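Side-chain contacts in 5-carboxyvanillate decarboxylase (Sphingomonas paucimobilis, PDB 4L6D), which probably catalyses the manganese-dependent, non-oxidative removal of a carboxylate from 5-carboxyvanillate to give vanillate: residues Ser24-Asp27 and Asp32-Leu35; Phe234-Leu239 and Glu261-Asn266; Trp294-Pro299 and Ala304-Phe309. All coordinates share one frame; numbering follows the deposited sequence.

In the fold
All three contacts belong to the amidohydrolase (TIM-barrel) fold and lie in series along the chain, sharing no helix or strand and never touching. Interactions 1 and 3 each join a loop to the helix that follows it. Interaction 2 joins two helices, 236-249 and 259-266, on the opposite side of the chain's centre from interaction 1, about 35 Å between centres. Most touching residues are buried in all three, although Thr26 in interaction 1 is exposed. Chemistry follows position: a methionine methyl against backbone carbonyls in interaction 1, aliphatic contact beside a peripheral vanillate in interaction 2, and aromatic and aliphatic packing with an indole hydrogen bond in interaction 3, whose loop also supplies a manganese ligand.

Interaction 1: Ser24-Asp27 and Asp32-Leu35; sequences SRTD and DMIL
Ser24 and Met33 bring the two backbones closest, with their CA atoms 6.8 Å apart, where the loop leaving helix 14-23 runs past the beginning of helix 33-40. The two segments belong to the loop and helix that follow strand 5-11 and helix 14-23 of the amidohydrolase (TIM-barrel) chain. Met33 carries the contact almost alone. Its CB points toward the loop, and the chain then bends at both chi2 (-66°) and chi3 (-76°), so the thioether curls instead of running out straight and delivers its terminal methyl to the loop. That methyl does the touching. It comes to two backbone carbonyls two residues apart: CE of Met33 is 3.8 Å from O of Ser24 and lies slightly nearer to O of Thr26. The Thr26 side chain crosses that of Met33 at about a right angle, and its hydroxyl is the part that comes near. No hydrogen bond joins the two segments; the hydroxyls of Ser24 and Thr26 turn back to helix 14-23, hydrogen-bonded to the carbonyls of Arg21 and His23 respectively. Met33 also packs on Asp28 and Met83, which places the thioether in a mainly buried setting, while Thr26 stands at the exposed margin. On the helix side, Asp32 forms a salt bridge with Arg176, and Leu35 lines the vanillate pocket, yet the methionine side chain itself is about 12 Å from a bound vanillate. At the outer margin of the contact, OG1 of Thr26 approaches CE of Met33 to 4.2 Å.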
loop_
_atom_site.group_PDB
_atom_site.type_symbol
_atom_site.label_atom_id
_atom_site.label_comp_id
_atom_site.label_asym_id
_atom_site.label_seq_id
_atom_site.Cartn_x
_atom_site.Cartn_y
_atom_site.Cartn_z
ATOM N N SER A 24 -5.687 27.340 -9.874
ATOM C CA SER A 24 -6.332 26.395 -10.791
ATOM C C SER A 24 -6.155 26.766 -12.259
ATOM O O SER A 24 -6.303 25.913 -13.133
ATOM C CB SER A 24 -7.831 26.266 -10.478
ATOM O OG SER A 24 -8.577 27.361 -10.996
ATOM N N ARG A 25 -5.842 28.036 -12.521
ATOM C CA ARG A 25 -5.700 28.540 -13.889
ATOM C C ARG A 25 -4.274 28.411 -14.414
ATOM O O ARG A 25 -4.019 28.671 -15.593
ATOM C CB ARG A 25 -6.150 30.006 -13.966
ATOM C CG ARG A 25 -7.564 30.226 -13.451
ATOM C CD ARG A 25 -7.950 31.698 -13.406
ATOM N NE ARG A 25 -9.263 31.841 -12.789
ATOM C CZ ARG A 25 -9.540 32.669 -11.788
ATOM N NH1 ARG A 25 -8.597 33.468 -11.304
ATOM N NH2 ARG A 25 -10.766 32.701 -11.281
ATOM N N THR A 26 -3.346 28.022 -13.542
ATOM C CA THR A 26 -1.934 27.956 -13.921
ATOM C C THR A 26 -1.563 26.627 -14.568
ATOM O O THR A 26 -2.380 25.703 -14.633
ATOM C CB THR A 26 -0.999 28.195 -12.729
ATOM O OG1 THR A 26 -1.088 27.093 -11.819
ATOM C CG2 THR A 26 -1.367 29.495 -12.014
ATOM N N ASP A 27 -0.317 26.549 -15.033
ATOM C CA ASP A 27 0.184 25.393 -15.759
ATOM C C ASP A 27 0.842 24.358 -14.858
ATOM O O ASP A 27 1.562 23.486 -15.342
ATOM C CB ASP A 27 1.178 25.842 -16.849
ATOM C CG ASP A 27 2.453 26.449 -16.277
ATOM O OD1 ASP A 27 2.460 26.833 -15.087
ATOM O OD2 ASP A 27 3.454 26.549 -17.022
ATOM N N ASP A 32 -2.220 17.042 -7.993
ATOM C CA ASP A 32 -3.295 17.679 -7.235
ATOM C C ASP A 32 -4.133 18.627 -8.071
ATOM O O ASP A 32 -5.210 19.021 -7.642
ATOM C CB ASP A 32 -2.764 18.421 -6.014
ATOM C CG ASP A 32 -2.311 17.480 -4.938
ATOM O OD1 ASP A 32 -3.177 16.854 -4.278
ATOM O OD2 ASP A 32 -1.090 17.336 -4.769
ATOM N N MET A 33 -3.646 19.012 -9.248
ATOM C CA MET A 33 -4.427 19.899 -10.118
ATOM C C MET A 33 -5.751 19.285 -10.567
ATOM O O MET A 33 -6.667 20.017 -10.934
ATOM C CB MET A 33 -3.606 20.383 -11.320
ATOM C CG MET A 33 -2.471 21.331 -10.923
ATOM S SD MET A 33 -3.021 22.912 -10.237
ATOM C CE MET A 33 -3.542 23.741 -11.741
ATOM N N ILE A 34 -5.860 17.953 -10.527
ATOM C CA ILE A 34 -7.130 17.307 -10.841
ATOM C C ILE A 34 -8.184 17.716 -9.804
ATOM O O ILE A 34 -9.223 18.265 -10.163
ATOM C CB ILE A 34 -6.992 15.766 -10.943
ATOM C CG1 ILE A 34 -6.078 15.397 -12.117
ATOM C CG2 ILE A 34 -8.359 15.120 -11.108
ATOM C CD1 ILE A 34 -5.767 13.900 -12.240
ATOM N N LEU A 35 -7.900 17.468 -8.528
ATOM C CA LEU A 35 -8.749 17.942 -7.434
ATOM C C LEU A 35 -8.965 19.452 -7.505
ATOM O O LEU A 35 -10.093 19.941 -7.382
ATOM C CB LEU A 35 -8.099 17.608 -6.087
ATOM C CG LEU A 35 -8.687 18.302 -4.858
ATOM C CD1 LEU A 35 -10.042 17.711 -4.540
ATOM C CD2 LEU A 35 -7.742 18.189 -3.672
#

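Interaction 2: Phe234-Leu239 and Glu261-Asn266; sequences FWLWRL and EYFRRN. With VNL (4-hydroxy-3-methoxybenzoate), chain L.
Leu236 and Phe263 mark the closest backbone approach, their CA atoms 8.3 Å apart, where the first turn of helix 236-249 faces the last turns of helix 259-266. Leu236 bridges the gap with its two methyls divided between neighbours. CD2 rests 4.0 Å from CB of Phe263, the two side chains crossing at about a right angle, while CD1 lies 4.0 Å from NH2 of Arg264. In the amidohydrolase barrel, helix 259-266 leads directly into strand 267-270, and helix 277-287 packs against both Leu236 and Phe263 through Leu287. Beside this apolar contact a vanillate, separate from the one at the manganese, sits between the helices. Trp237 brings the edge of its indole to one face of the vanillate ring, CD1 3.6 Å from CO2; its chi1 of -166°, with CG anti to N, turns the indole that way. Arg264 comes to the opposite face, NH2 3.7 Å from CO1. Its guanidinium is held by NE to the carbonyl of Val286 and NH1 to Ser260 OG. At the end of the helix Arg265 grips Asn266 side-on, NE and NH2 both reaching OD1, at 2.9 and 3.0 Å.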
loop_
_atom_site.group_PDB
_atom_site.type_symbol
_atom_site.label_atom_id
_atom_site.label_comp_id
_atom_site.label_asym_id
_atom_site.label_seq_id
_atom_site.Cartn_x
_atom_site.Cartn_y
_atom_site.Cartn_z
ATOM N N PHE A 234 -0.986 -3.026 8.360
ATOM C CA PHE A 234 -1.072 -4.350 7.753
ATOM C C PHE A 234 0.309 -4.876 7.398
ATOM O O PHE A 234 0.525 -6.091 7.377
ATOM C CB PHE A 234 -1.962 -4.312 6.497
ATOM C CG PHE A 234 -2.529 -5.652 6.107
ATOM C CD1 PHE A 234 -3.447 -6.282 6.932
ATOM C CD2 PHE A 234 -2.176 -6.265 4.913
ATOM C CE1 PHE A 234 -3.996 -7.509 6.592
ATOM C CE2 PHE A 234 -2.730 -7.501 4.554
ATOM C CZ PHE A 234 -3.641 -8.119 5.397
ATOM N N TRP A 235 1.237 -3.952 7.127
ATOM C CA TRP A 235 2.580 -4.298 6.635
ATOM C C TRP A 235 3.659 -4.447 7.714
ATOM O O TRP A 235 4.832 -4.639 7.384
ATOM C CB TRP A 235 3.077 -3.239 5.647
ATOM C CG TRP A 235 2.388 -3.170 4.306
ATOM C CD1 TRP A 235 1.465 -2.243 3.892
ATOM C CD2 TRP A 235 2.621 -4.027 3.178
ATOM N NE1 TRP A 235 1.102 -2.486 2.590
ATOM C CE2 TRP A 235 1.805 -3.563 2.122
ATOM C CE3 TRP A 235 3.442 -5.138 2.958
ATOM C CZ2 TRP A 235 1.770 -4.180 0.874
ATOM C CZ3 TRP A 235 3.404 -5.757 1.707
ATOM C CH2 TRP A 235 2.575 -5.268 0.682
ATOM N N LEU A 236 3.292 -4.322 8.989
ATOM C CA LEU A 236 4.294 -4.253 10.061
ATOM C C LEU A 236 5.270 -5.427 10.103
ATOM O O LEU A 236 6.471 -5.233 10.282
ATOM C CB LEU A 236 3.611 -4.121 11.430
ATOM C CG LEU A 236 2.775 -2.850 11.633
ATOM C CD1 LEU A 236 2.144 -2.853 13.020
ATOM C CD2 LEU A 236 3.590 -1.569 11.404
ATOM N N TRP A 237 4.756 -6.643 9.963
ATOM C CA TRP A 237 5.642 -7.804 10.070
ATOM C C TRP A 237 6.721 -7.809 8.974
ATOM O O TRP A 237 7.903 -8.047 9.242
ATOM C CB TRP A 237 4.840 -9.119 10.086
ATOM C CG TRP A 237 5.674 -10.283 10.520
ATOM C CD1 TRP A 237 5.826 -10.755 11.793
ATOM C CD2 TRP A 237 6.508 -11.094 9.690
ATOM N NE1 TRP A 237 6.694 -11.818 11.802
ATOM C CE2 TRP A 237 7.128 -12.051 10.523
ATOM C CE3 TRP A 237 6.789 -11.111 8.322
ATOM C CZ2 TRP A 237 8.014 -13.010 10.032
ATOM C CZ3 TRP A 237 7.664 -12.066 7.836
ATOM C CH2 TRP A 237 8.273 -13.000 8.689
ATOM N N ARG A 238 6.307 -7.524 7.747
ATOM C CA ARG A 238 7.212 -7.501 6.601
ATOM C C ARG A 238 8.204 -6.342 6.662
ATOM O O ARG A 238 9.371 -6.508 6.322
ATOM C CB ARG A 238 6.380 -7.427 5.322
ATOM C CG ARG A 238 7.148 -7.468 3.999
ATOM C CD ARG A 238 6.228 -8.112 2.982
ATOM N NE ARG A 238 6.643 -8.066 1.579
ATOM C CZ ARG A 238 7.493 -8.917 1.013
ATOM N NH1 ARG A 238 8.124 -9.834 1.743
ATOM N NH2 ARG A 238 7.749 -8.826 -0.291
ATOM N N LEU A 239 7.742 -5.170 7.099
ATOM C CA LEU A 239 8.652 -4.047 7.314
ATOM C C LEU A 239 9.758 -4.448 8.289
ATOM O O LEU A 239 10.932 -4.167 8.051
ATOM C CB LEU A 239 7.888 -2.831 7.850
ATOM C CG LEU A 239 7.041 -2.073 6.819
ATOM C CD1 LEU A 239 6.059 -1.164 7.532
ATOM C CD2 LEU A 239 7.937 -1.259 5.889
ATOM N N GLU A 261 8.094 -0.844 15.741
ATOM C CA GLU A 261 8.203 -0.206 17.051
ATOM C C GLU A 261 8.130 1.314 16.965
ATOM O O GLU A 261 7.521 1.945 17.825
ATOM C CB GLU A 261 9.446 -0.688 17.813
ATOM C CG GLU A 261 9.335 -2.163 18.191
ATOM C CD GLU A 261 10.638 -2.796 18.639
ATOM O OE1 GLU A 261 11.713 -2.186 18.468
ATOM O OE2 GLU A 261 10.587 -3.931 19.170
ATOM N N TYR A 262 8.732 1.903 15.933
ATOM C CA TYR A 262 8.466 3.315 15.652
ATOM C C TYR A 262 7.000 3.541 15.364
ATOM O O TYR A 262 6.423 4.537 15.808
ATOM C CB TYR A 262 9.288 3.836 14.469
ATOM C CG TYR A 262 10.755 3.824 14.774
ATOM C CD1 TYR A 262 11.293 4.709 15.705
ATOM C CD2 TYR A 262 11.596 2.892 14.181
ATOM C CE1 TYR A 262 12.630 4.687 16.014
ATOM C CE2 TYR A 262 12.944 2.857 14.488
ATOM C CZ TYR A 262 13.459 3.755 15.411
ATOM O OH TYR A 262 14.796 3.724 15.743
ATOM N N PHE A 263 6.381 2.643 14.598
ATOM C CA PHE A 263 4.997 2.891 14.245
ATOM C C PHE A 263 4.130 2.893 15.506
ATOM O O PHE A 263 3.292 3.769 15.676
ATOM C CB PHE A 263 4.468 1.900 13.198
ATOM C CG PHE A 263 3.198 2.372 12.560
ATOM C CD1 PHE A 263 3.235 3.322 11.550
ATOM C CD2 PHE A 263 1.971 1.955 13.034
ATOM C CE1 PHE A 263 2.073 3.805 10.980
ATOM C CE2 PHE A 263 0.790 2.436 12.468
ATOM C CZ PHE A 263 0.843 3.363 11.435
ATOM N N ARG A 264 4.365 1.956 16.419
ATOM C CA ARG A 264 3.551 1.921 17.628
ATOM C C ARG A 264 3.926 3.034 18.615
ATOM O O ARG A 264 3.051 3.554 19.313
ATOM C CB ARG A 264 3.637 0.552 18.318
ATOM C CG ARG A 264 3.027 -0.595 17.512
ATOM C CD ARG A 264 3.043 -1.911 18.306
ATOM N NE ARG A 264 3.001 -3.064 17.405
ATOM C CZ ARG A 264 4.074 -3.655 16.890
ATOM N NH1 ARG A 264 5.292 -3.231 17.202
ATOM N NH2 ARG A 264 3.934 -4.694 16.075
ATOM N N ARG A 265 5.206 3.408 18.677
ATOM C CA ARG A 265 5.647 4.428 19.635
ATOM C C ARG A 265 5.264 5.826 19.182
ATOM O O ARG A 265 4.774 6.638 19.979
ATOM C CB ARG A 265 7.167 4.367 19.841
ATOM C CG ARG A 265 7.676 5.262 20.970
ATOM C CD ARG A 265 9.209 5.271 21.067
ATOM N NE ARG A 265 9.787 5.960 19.915
ATOM C CZ ARG A 265 11.075 6.238 19.755
ATOM N NH1 ARG A 265 11.963 5.892 20.676
ATOM N NH2 ARG A 265 11.467 6.888 18.662
ATOM N N ASN A 266 5.512 6.109 17.905
ATOM C CA ASN A 266 5.407 7.471 17.370
ATOM C C ASN A 266 4.164 7.785 16.554
ATOM O O ASN A 266 3.919 8.958 16.244
ATOM C CB ASN A 266 6.646 7.799 16.537
ATOM C CG ASN A 266 7.905 7.876 17.377
ATOM O OD1 ASN A 266 8.689 6.919 17.454
ATOM N ND2 ASN A 266 8.105 9.019 18.032
HETATM C C1 VNL L . 4.076 -8.406 14.132
HETATM C CO1 VNL L . 4.522 -7.266 13.438
HETATM C CO2 VNL L . 4.957 -9.210 14.889
HETATM C CM1 VNL L . 5.876 -6.894 13.478
HETATM C CM2 VNL L . 6.307 -8.864 14.942
HETATM O OM VNL L . 7.257 -9.565 15.642
HETATM C CZ VNL L . 6.779 -7.674 14.213
HETATM C CC VNL L . 2.623 -8.779 14.075
HETATM C CV VNL L . 6.892 -10.725 16.411
HETATM O O1 VNL L . 1.737 -7.878 14.079
HETATM O O2 VNL L . 2.352 -10.007 14.028
HETATM O O3 VNL L . 8.138 -7.459 14.225
#

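Interaction 3: Trp294-Pro299 and Ala304-Phe309; sequences WAIDYP and APAVQF. With MN (manganese (II) ion), chain I; VNL (4-hydroxy-3-methoxybenzoate), chain J.
Trp294 turns the edge of its indole to helix 303-311 and makes the one hydrogen bond across the contact, NE1 to O of Ala306 at 2.9 Å. The bond is bent, with an N-H...O angle of 144°, and the nitrogen stands well above the carbonyl plane instead of on a lone pair. A chi1 of 177°, with CG anti to the backbone N, carries the indole to the helix so that its NE1 edge meets the carbonyl of Ala306. Its six-membered ring meets Val307, CZ2 lying 3.7 Å from CG2. The Trp294 and Phe309 side chains run past each other in opposing directions and meet at the pyrrole edge, CD1 of Trp294 lying 4.2 Å from CD2 of Phe309. The methyl of Ala306 rests against the fork of Ile296, CB of Ala306 being 4.0 Å from both CG1 and CG2 of Ile296. Beyond Ile296 the loop reaches the active site. Asp297 has its chi1 at -132°, away from a staggered position, and donates OD1 to manganese at 2.1 Å; the vanillate oxygen O3 binds the same ion at 2.0 Å, with a water, Glu8 and His174 completing the site. OD2 is tied to His227, which should help fix the rotation of the carboxylate. One residue further on, the Tyr298-Pro299 peptide is cis, and CB of Pro299 lies over the centre of the Tyr298 ring. The loop is the beta-to-alpha connection after strand 292-293, the eighth of the TIM barrel. Trp294 and Ile296 pack on Ala6 of strand 5-11, the first strand, and Val307 meets Asn67 of helix 59-67, which flanks helix 303-311.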
loop_
_atom_site.group_PDB
_atom_site.type_symbol
_atom_site.label_atom_id
_atom_site.label_comp_id
_atom_site.label_asym_id
_atom_site.label_seq_id
_atom_site.Cartn_x
_atom_site.Cartn_y
_atom_site.Cartn_z
ATOM N N TRP A 294 -11.411 7.442 15.885
ATOM C CA TRP A 294 -12.481 7.527 14.906
ATOM C C TRP A 294 -12.427 8.840 14.118
ATOM O O TRP A 294 -11.979 9.874 14.625
ATOM C CB TRP A 294 -13.816 7.362 15.640
ATOM C CG TRP A 294 -15.031 7.497 14.779
ATOM C CD1 TRP A 294 -15.493 6.602 13.862
ATOM C CD2 TRP A 294 -15.937 8.602 14.766
ATOM N NE1 TRP A 294 -16.640 7.088 13.267
ATOM C CE2 TRP A 294 -16.936 8.311 13.818
ATOM C CE3 TRP A 294 -16.005 9.811 15.481
ATOM C CZ2 TRP A 294 -17.988 9.185 13.558
ATOM C CZ3 TRP A 294 -17.045 10.677 15.219
ATOM C CH2 TRP A 294 -18.027 10.358 14.266
ATOM N N ALA A 295 -12.889 8.790 12.870
ATOM C CA ALA A 295 -13.015 9.987 12.036
ATOM C C ALA A 295 -14.124 9.776 11.013
ATOM O O ALA A 295 -14.594 8.651 10.840
ATOM C CB ALA A 295 -11.697 10.311 11.328
ATOM N N ILE A 296 -14.522 10.846 10.321
ATOM C CA ILE A 296 -15.551 10.758 9.291
ATOM C C ILE A 296 -14.976 11.015 7.902
ATOM O O ILE A 296 -15.373 10.354 6.936
ATOM C CB ILE A 296 -16.701 11.752 9.544
ATOM C CG1 ILE A 296 -17.335 11.514 10.918
ATOM C CG2 ILE A 296 -17.739 11.658 8.422
ATOM C CD1 ILE A 296 -18.183 12.681 11.379
ATOM N N ASP A 297 -14.041 11.965 7.807
ATOM C CA ASP A 297 -13.614 12.540 6.528
ATOM C C ASP A 297 -14.725 13.387 5.883
ATOM O O ASP A 297 -14.865 13.420 4.658
ATOM C CB ASP A 297 -13.106 11.465 5.544
ATOM C CG ASP A 297 -11.782 11.834 4.908
ATOM O OD1 ASP A 297 -11.440 13.031 4.888
ATOM O OD2 ASP A 297 -11.086 10.919 4.415
ATOM N N TYR A 298 -15.507 14.079 6.712
ATOM C CA TYR A 298 -16.501 15.034 6.234
ATOM C C TYR A 298 -15.755 16.258 5.662
ATOM O O TYR A 298 -14.711 16.626 6.188
ATOM C CB TYR A 298 -17.394 15.442 7.411
ATOM C CG TYR A 298 -18.492 16.402 7.030
ATOM C CD1 TYR A 298 -19.719 15.934 6.589
ATOM C CD2 TYR A 298 -18.293 17.782 7.091
ATOM C CE1 TYR A 298 -20.725 16.804 6.228
ATOM C CE2 TYR A 298 -19.291 18.659 6.730
ATOM C CZ TYR A 298 -20.511 18.164 6.306
ATOM O OH TYR A 298 -21.523 19.019 5.932
ATOM N N PRO A 299 -16.271 16.896 4.591
ATOM C CA PRO A 299 -17.516 16.647 3.853
ATOM C C PRO A 299 -17.353 15.702 2.675
ATOM O O PRO A 299 -18.281 15.549 1.870
ATOM C CB PRO A 299 -17.881 18.043 3.347
ATOM C CG PRO A 299 -16.557 18.666 3.053
ATOM C CD PRO A 299 -15.635 18.159 4.162
ATOM N N ALA A 304 -23.514 9.975 8.863
ATOM C CA ALA A 304 -24.322 8.885 9.444
ATOM C C ALA A 304 -23.676 7.499 9.359
ATOM O O ALA A 304 -23.611 6.800 10.368
ATOM C CB ALA A 304 -25.753 8.865 8.888
ATOM N N PRO A 305 -23.173 7.100 8.172
ATOM C CA PRO A 305 -22.574 5.762 8.125
ATOM C C PRO A 305 -21.317 5.665 8.989
ATOM O O PRO A 305 -21.059 4.612 9.569
ATOM C CB PRO A 305 -22.212 5.566 6.646
ATOM C CG PRO A 305 -22.968 6.596 5.897
ATOM C CD PRO A 305 -23.316 7.706 6.832
ATOM N N ALA A 306 -20.537 6.737 9.070
ATOM C CA ALA A 306 -19.314 6.702 9.869
ATOM C C ALA A 306 -19.652 6.553 11.353
ATOM O O ALA A 306 -19.004 5.811 12.086
ATOM C CB ALA A 306 -18.484 7.958 9.618
ATOM N N VAL A 307 -20.662 7.293 11.788
ATOM C CA VAL A 307 -21.151 7.209 13.157
ATOM C C VAL A 307 -21.676 5.807 13.469
ATOM O O VAL A 307 -21.344 5.224 14.507
ATOM C CB VAL A 307 -22.248 8.271 13.394
ATOM C CG1 VAL A 307 -22.991 8.025 14.712
ATOM C CG2 VAL A 307 -21.624 9.665 13.377
ATOM N N GLN A 308 -22.486 5.259 12.572
ATOM C CA GLN A 308 -23.082 3.961 12.830
ATOM C C GLN A 308 -22.033 2.859 12.827
ATOM O O GLN A 308 -22.161 1.886 13.575
ATOM C CB GLN A 308 -24.239 3.718 11.866
ATOM C CG GLN A 308 -25.337 4.743 12.146
ATOM C CD GLN A 308 -26.446 4.785 11.116
ATOM O OE1 GLN A 308 -26.635 3.852 10.328
ATOM N NE2 GLN A 308 -27.211 5.872 11.141
ATOM N N PHE A 309 -20.979 3.047 12.036
ATOM C CA PHE A 309 -19.840 2.126 12.032
ATOM C C PHE A 309 -19.221 1.987 13.431
ATOM O O PHE A 309 -19.041 0.867 13.929
ATOM C CB PHE A 309 -18.818 2.598 10.986
ATOM C CG PHE A 309 -17.381 2.211 11.271
ATOM C CD1 PHE A 309 -16.946 0.892 11.172
ATOM C CD2 PHE A 309 -16.453 3.201 11.600
ATOM C CE1 PHE A 309 -15.604 0.563 11.411
ATOM C CE2 PHE A 309 -15.119 2.882 11.842
ATOM C CZ PHE A 309 -14.697 1.562 11.755
HETATM MN MN MN I . -9.539 13.817 4.461
HETATM C C1 VNL J . -11.380 13.673 -1.128
HETATM C CO1 VNL J . -11.621 12.802 -0.057
HETATM C CO2 VNL J . -10.546 14.799 -0.980
HETATM C CM1 VNL J . -11.034 13.044 1.198
HETATM C CM2 VNL J . -9.944 15.049 0.251
HETATM O OM VNL J . -9.118 16.117 0.491
HETATM C CZ VNL J . -10.201 14.148 1.378
HETATM C CC VNL J . -12.052 13.417 -2.452
HETATM C CV VNL J . -8.804 17.043 -0.566
HETATM O O1 VNL J . -13.018 12.612 -2.535
HETATM O O2 VNL J . -11.669 14.073 -3.450
HETATM O O3 VNL J . -9.862 14.630 2.612
HETATM O O HOH W 1 -10.190 15.502 5.705
#